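Local coordinates for chitin-binding type-4 domain-containing protein (Photorhabdus laumondii subsp. laumondii, PDB 6T5Z) that is a copper-dependent lytic polysaccharide monooxygenase of family AA10, which probably cleaves chitin chains by oxidation, at residues W95-G103 against R112-F120. Sequence-based numbering, arbitrary orientation. Where two conformers were deposited one is given.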
ATOM      1  N   TRP A  95      -8.993  -4.035  -6.894  1.00 12.52           N
ATOM      2  CA  TRP A  95      -7.646  -3.949  -6.341  1.00 13.82           C
ATOM      3  C   TRP A  95      -6.865  -3.025  -7.261  1.00 14.89           C
ATOM      4  O   TRP A  95      -6.887  -3.214  -8.479  1.00 16.14           O
ATOM      5  CB  TRP A  95      -6.974  -5.329  -6.301  1.00 13.51           C
ATOM      6  CG  TRP A  95      -7.894  -6.398  -5.832  1.00 14.75           C
ATOM      7  CD1 TRP A  95      -8.811  -7.095  -6.583  1.00 14.45           C
ATOM      8  CD2 TRP A  95      -8.024  -6.878  -4.493  1.00 13.05           C
ATOM      9  NE1 TRP A  95      -9.486  -7.988  -5.784  1.00 13.89           N
ATOM     10  CE2 TRP A  95      -9.019  -7.874  -4.499  1.00 14.25           C
ATOM     11  CE3 TRP A  95      -7.386  -6.562  -3.285  1.00 12.10           C
ATOM     12  CZ2 TRP A  95      -9.404  -8.552  -3.348  1.00 15.70           C
ATOM     13  CZ3 TRP A  95      -7.763  -7.246  -2.141  1.00 16.53           C
ATOM     14  CH2 TRP A  95      -8.767  -8.218  -2.178  1.00 14.77           C
ATOM     15  N   GLU A  96      -6.185  -2.026  -6.707  1.00 11.97           N
ATOM     16  CA  GLU A  96      -5.463  -1.107  -7.574  1.00 14.59           C
ATOM     17  C   GLU A  96      -4.196  -0.629  -6.883  1.00 14.41           C
ATOM     18  O   GLU A  96      -4.066  -0.703  -5.654  1.00 15.69           O
ATOM     19  CB  GLU A  96      -6.335   0.085  -7.981  1.00 15.59           C
ATOM     20  CG  GLU A  96      -6.678   0.997  -6.841  1.00 12.46           C
ATOM     21  CD  GLU A  96      -7.457   2.240  -7.286  1.00 17.02           C
ATOM     22  OE1 GLU A  96      -7.766   2.377  -8.488  1.00 21.93           O
ATOM     23  OE2 GLU A  96      -7.757   3.070  -6.411  1.00 19.65           O
ATOM     24  N   TYR A  97      -3.254  -0.143  -7.694  1.00 14.94           N
ATOM     25  CA  TYR A  97      -1.902   0.155  -7.227  1.00 13.52           C
ATOM     26  C   TYR A  97      -1.422   1.461  -7.837  1.00 17.07           C
ATOM     27  O   TYR A  97      -1.537   1.659  -9.052  1.00 15.62           O
ATOM     28  CB  TYR A  97      -0.947  -1.006  -7.567  1.00 12.86           C
ATOM     29  CG  TYR A  97      -1.414  -2.270  -6.896  1.00 11.55           C
ATOM     30  CD1 TYR A  97      -2.325  -3.120  -7.517  1.00 11.64           C
ATOM     31  CD2 TYR A  97      -0.970  -2.595  -5.615  1.00 11.46           C
ATOM     32  CE1 TYR A  97      -2.793  -4.268  -6.875  1.00 12.84           C
ATOM     33  CE2 TYR A  97      -1.420  -3.726  -4.977  1.00 11.45           C
ATOM     34  CZ  TYR A  97      -2.334  -4.553  -5.599  1.00 13.67           C
ATOM     35  OH  TYR A  97      -2.764  -5.686  -4.947  1.00 13.77           O
ATOM     36  N   PHE A  98      -0.916   2.348  -6.981  1.00 12.05           N
ATOM     37  CA  PHE A  98      -0.287   3.604  -7.349  1.00 12.34           C
ATOM     38  C   PHE A  98       1.201   3.522  -7.020  1.00 13.14           C
ATOM     39  O   PHE A  98       1.614   2.766  -6.142  1.00 13.87           O
ATOM     40  CB  PHE A  98      -0.916   4.772  -6.580  1.00 12.89           C
ATOM     41  CG  PHE A  98      -2.377   4.988  -6.867  1.00 13.10           C
ATOM     42  CD1 PHE A  98      -2.773   5.969  -7.764  1.00 14.28           C
ATOM     43  CD2 PHE A  98      -3.363   4.238  -6.212  1.00 12.68           C
ATOM     44  CE1 PHE A  98      -4.125   6.195  -8.033  1.00 13.54           C
ATOM     45  CE2 PHE A  98      -4.711   4.457  -6.476  1.00 13.53           C
ATOM     46  CZ  PHE A  98      -5.092   5.443  -7.387  1.00 13.49           C
ATOM     47  N   ILE A  99       2.015   4.327  -7.695  1.00 15.04           N
ATOM     48  CA  ILE A  99       3.424   4.396  -7.331  1.00 15.10           C
ATOM     49  C   ILE A  99       3.853   5.854  -7.263  1.00 14.12           C
ATOM     50  O   ILE A  99       3.267   6.727  -7.909  1.00 14.19           O
ATOM     51  CB  ILE A  99       4.312   3.573  -8.294  1.00 13.53           C
ATOM     52  CG1 ILE A  99       5.716   3.370  -7.701  1.00 14.48           C
ATOM     53  CG2 ILE A  99       4.365   4.207  -9.689  1.00 15.47           C
ATOM     54  CD1 ILE A  99       6.510   2.310  -8.424  1.00 16.89           C
ATOM     55  N   THR A 100       4.862   6.117  -6.428  1.00 13.39           N
ATOM     56  CA  THR A 100       5.417   7.459  -6.336  1.00 13.80           C
ATOM     57  C   THR A 100       5.931   7.911  -7.698  1.00 13.47           C
ATOM     58  O   THR A 100       6.347   7.100  -8.532  1.00 17.16           O
ATOM     59  CB  THR A 100       6.559   7.499  -5.309  1.00 14.30           C
ATOM     60  OG1 THR A 100       7.353   6.303  -5.410  1.00 13.87           O
ATOM     61  CG2 THR A 100       5.994   7.602  -3.898  1.00 11.71           C
ATOM     62  N   LYS A 101       5.876   9.222  -7.924  1.00 13.77           N
ATOM     63  CA  LYS A 101       6.378   9.806  -9.160  1.00 18.22           C
ATOM     64  C   LYS A 101       7.886   9.638  -9.269  1.00 16.80           C
ATOM     65  O   LYS A 101       8.603   9.576  -8.264  1.00 18.91           O
ATOM     66  CB  LYS A 101       6.060  11.299  -9.222  1.00 23.04           C
ATOM     67  CG  LYS A 101       4.625  11.654  -9.511  1.00 27.56           C
ATOM     68  CD  LYS A 101       4.423  13.169  -9.411  1.00 27.61           C
ATOM     69  CE  LYS A 101       3.003  13.560  -9.788  1.00 28.46           C
ATOM     70  NZ  LYS A 101       2.635  14.918  -9.301  1.00 28.12           N
ATOM     71  N   LEU A 102       8.369   9.576 -10.507  1.00 17.11           N
ATOM     72  CA  LEU A 102       9.788   9.768 -10.750  1.00 24.17           C
ATOM     73  C   LEU A 102      10.167  11.164 -10.284  1.00 26.83           C
ATOM     74  O   LEU A 102       9.525  12.151 -10.660  1.00 25.76           O
ATOM     75  CB  LEU A 102      10.111   9.580 -12.233  1.00 24.96           C
ATOM     76  CG  LEU A 102       9.845   8.189 -12.809  1.00 25.26           C
ATOM     77  CD1 LEU A 102      10.136   8.183 -14.307  1.00 27.73           C
ATOM     78  CD2 LEU A 102      10.652   7.123 -12.095  1.00 26.56           C
ATOM     79  N   GLY A 103      11.174  11.244  -9.428  1.00 27.94           N
ATOM     80  CA  GLY A 103      11.545  12.518  -8.860  1.00 26.93           C
ATOM     81  C   GLY A 103      10.793  12.922  -7.614  1.00 20.10           C
ATOM     82  O   GLY A 103      10.938  14.070  -7.177  1.00 23.36           O
ATOM     83  N   ARG A 112      -0.667  13.508  -2.477  1.00 13.33           N
ATOM     84  CA  ARG A 112      -1.111  13.234  -3.838  1.00 13.77           C
ATOM     85  C   ARG A 112      -0.100  13.741  -4.851  1.00 14.94           C
ATOM     86  O   ARG A 112       0.115  13.104  -5.887  1.00 17.25           O
ATOM     87  CB  ARG A 112      -2.493  13.850  -4.069  1.00 17.81           C
ATOM     88  CG  ARG A 112      -3.556  13.086  -3.312  1.00 13.64           C
ATOM     89  CD  ARG A 112      -4.764  13.932  -2.932  1.00 17.29           C
ATOM     90  NE  ARG A 112      -5.794  13.067  -2.358  1.00 18.52           N
ATOM     91  CZ  ARG A 112      -5.753  12.567  -1.123  1.00 18.68           C
ATOM     92  NH1 ARG A 112      -4.731  12.852  -0.326  1.00 14.40           N
ATOM     93  NH2 ARG A 112      -6.729  11.770  -0.691  1.00 19.41           N
ATOM     94  N   GLU A 113       0.570  14.854  -4.546  1.00 15.44           N
ATOM     95  CA  GLU A 113       1.596  15.368  -5.442  1.00 18.40           C
ATOM     96  C   GLU A 113       2.784  14.415  -5.526  1.00 16.37           C
ATOM     97  O   GLU A 113       3.462  14.368  -6.559  1.00 16.27           O
ATOM     98  CB  GLU A 113       2.026  16.760  -4.975  1.00 19.65           C
ATOM     99  CG  GLU A 113       2.891  17.524  -5.951  1.00 31.31           C
ATOM    100  CD  GLU A 113       4.370  17.261  -5.766  1.00 40.89           C
ATOM    101  OE1 GLU A 113       4.773  16.792  -4.674  1.00 42.17           O
ATOM    102  OE2 GLU A 113       5.135  17.527  -6.719  1.00 46.10           O
ATOM    103  N   GLN A 114       3.032  13.626  -4.469  1.00 13.15           N
ATOM    104  CA  GLN A 114       4.143  12.680  -4.483  1.00 12.76           C
ATOM    105  C   GLN A 114       3.842  11.427  -5.293  1.00 15.46           C
ATOM    106  O   GLN A 114       4.782  10.718  -5.679  1.00 15.67           O
ATOM    107  CB  GLN A 114       4.511  12.292  -3.049  1.00 13.80           C
ATOM    108  CG  GLN A 114       5.133  13.441  -2.245  1.00 12.63           C
ATOM    109  CD  GLN A 114       6.647  13.341  -2.156  1.00 12.93           C
ATOM    110  OE1 GLN A 114       7.356  13.493  -3.156  1.00 15.00           O
ATOM    111  NE2 GLN A 114       7.154  13.095  -0.943  1.00 12.66           N
ATOM    112  N   PHE A 115       2.565  11.143  -5.557  1.00 15.56           N
ATOM    113  CA  PHE A 115       2.123   9.942  -6.253  1.00 15.39           C
ATOM    114  C   PHE A 115       1.689  10.278  -7.671  1.00 15.00           C
ATOM    115  O   PHE A 115       1.202  11.375  -7.940  1.00 17.94           O
ATOM    116  CB  PHE A 115       0.938   9.294  -5.520  1.00 14.67           C
ATOM    117  CG  PHE A 115       1.332   8.397  -4.386  1.00 13.34           C
ATOM    118  CD1 PHE A 115       1.818   7.130  -4.639  1.00 12.14           C
ATOM    119  CD2 PHE A 115       1.182   8.809  -3.067  1.00 13.67           C
ATOM    120  CE1 PHE A 115       2.182   6.284  -3.589  1.00 14.45           C
ATOM    121  CE2 PHE A 115       1.535   7.969  -2.017  1.00 14.56           C
ATOM    122  CZ  PHE A 115       2.030   6.701  -2.285  1.00 14.52           C
ATOM    123  N   ASN A 116       1.882   9.329  -8.584  0.60 13.83           N
ATOM    124  CA  ASN A 116       1.193   9.415  -9.862  0.60 15.33           C
ATOM    125  C   ASN A 116      -0.310   9.503  -9.613  0.60 16.54           C
ATOM    126  O   ASN A 116      -0.830   8.940  -8.645  0.60 17.06           O
ATOM    127  CB  ASN A 116       1.534   8.210 -10.743  0.60 17.26           C
ATOM    128  CG  ASN A 116       2.949   8.276 -11.301  0.60 19.91           C
ATOM    129  OD1 ASN A 116       3.454   9.353 -11.624  0.60 21.24           O
ATOM    130  ND2 ASN A 116       3.598   7.121 -11.413  0.60 21.12           N
ATOM    131  N   SER A 117      -1.007  10.253 -10.472  1.00 17.64           N
ATOM    132  CA  SER A 117      -2.416  10.527 -10.217  1.00 16.97           C
ATOM    133  C   SER A 117      -3.313   9.340 -10.539  1.00 17.80           C
ATOM    134  O   SER A 117      -4.411   9.244  -9.990  1.00 16.90           O
ATOM    135  CB  SER A 117      -2.874  11.752 -11.004  1.00 21.28           C
ATOM    136  OG  SER A 117      -2.918  11.467 -12.392  1.00 23.85           O
ATOM    137  N   THR A 118      -2.883   8.439 -11.399  1.00 14.83           N
ATOM    138  CA  THR A 118      -3.701   7.294 -11.745  1.00 15.01           C
ATOM    139  C   THR A 118      -2.939   6.022 -11.416  1.00 16.74           C
ATOM    140  O   THR A 118      -1.705   6.037 -11.322  1.00 15.98           O
ATOM    141  CB  THR A 118      -4.077   7.305 -13.233  1.00 16.17           C
ATOM    142  OG1 THR A 118      -2.880   7.310 -14.015  1.00 20.06           O
ATOM    143  CG2 THR A 118      -4.929   8.523 -13.566  1.00 16.90           C
ATOM    144  N   PRO A 119      -3.642   4.913 -11.195  1.00 16.88           N
ATOM    145  CA  PRO A 119      -2.960   3.665 -10.849  1.00 16.25           C
ATOM    146  C   PRO A 119      -2.202   3.097 -12.035  1.00 17.30           C
ATOM    147  O   PRO A 119      -2.607   3.264 -13.188  1.00 19.33           O
ATOM    148  CB  PRO A 119      -4.115   2.738 -10.452  1.00 16.67           C
ATOM    149  CG  PRO A 119      -5.268   3.238 -11.252  1.00 18.02           C
ATOM    150  CD  PRO A 119      -5.110   4.743 -11.204  1.00 17.64           C
ATOM    151  N   PHE A 120      -1.107   2.382 -11.743  1.00 12.76           N
ATOM    152  CA  PHE A 120      -0.441   1.641 -12.807  1.00 11.53           C
ATOM    153  C   PHE A 120      -0.981   0.227 -12.958  1.00 12.70           C
ATOM    154  O   PHE A 120      -0.573  -0.479 -13.884  1.00 12.49           O
ATOM    155  CB  PHE A 120       1.077   1.577 -12.577  1.00 11.74           C
ATOM    156  CG  PHE A 120       1.488   0.759 -11.378  1.00 12.21           C
ATOM    157  CD1 PHE A 120       1.730  -0.608 -11.485  1.00 12.06           C
ATOM    158  CD2 PHE A 120       1.647   1.368 -10.147  1.00 13.13           C
ATOM    159  CE1 PHE A 120       2.130  -1.350 -10.376  1.00 16.72           C
ATOM    160  CE2 PHE A 120       2.054   0.642  -9.030  1.00 12.12           C
ATOM    161  CZ  PHE A 120       2.276  -0.721  -9.143  1.00 12.36           C
TER
HETATM  162  O   HOH W   1       0.658   4.919 -10.212  1.00 15.98           O
HETATM  163  O   HOH W   2       0.086  13.869  -8.719  1.00 28.95           O
HETATM  164  O   HOH W   3       6.165   9.502 -12.689  1.00 25.26           O
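Backbone hydrogen bonds flank the single antiparallel bridge between Thr-100 and Phe-115: Asn-116 N gives a nearly straight bond (164°) to Ile-99 O at 3.0 Å, and Lys-101 N one to Gln-114 O at 2.9 Å. Farther back, Phe-120 N reaches Tyr-97 O at 2.8 Å in a more bent bond (N-H...O 132°). Between these, where the chains part, a water bridges Ile-99 N and Thr-118 O.

Lysine suits position 101 because its extended chain runs along the turn 112-115 and brings Lys-101 NZ to Glu-113 O at 2.9 Å; a second water links NZ to Phe-115 O.

Other side chains pack through rings. Pro-119, compact and apolar, lays CB over the Phe-98 ring in a CH-pi contact (4.2 Å to the centroid), while the backbone oxygen Ser-117 O lies in that ring's plane, at its edge. Phe-120, with chi1 at 67°, turns its ring back against the strand, CZ meeting Tyr-97 CB at 3.6 Å and CE2 Ile-99 CB. Phe-115, buried, suits an apolar ring: Thr-100 CG2 sits over one face.

The loop thus folds back along the end of strand 92-99 before entering strand 121-126, which pairs antiparallel with 92-99; strand 148-156 pairs with 92-99 too, and its Leu-151 touches Phe-115.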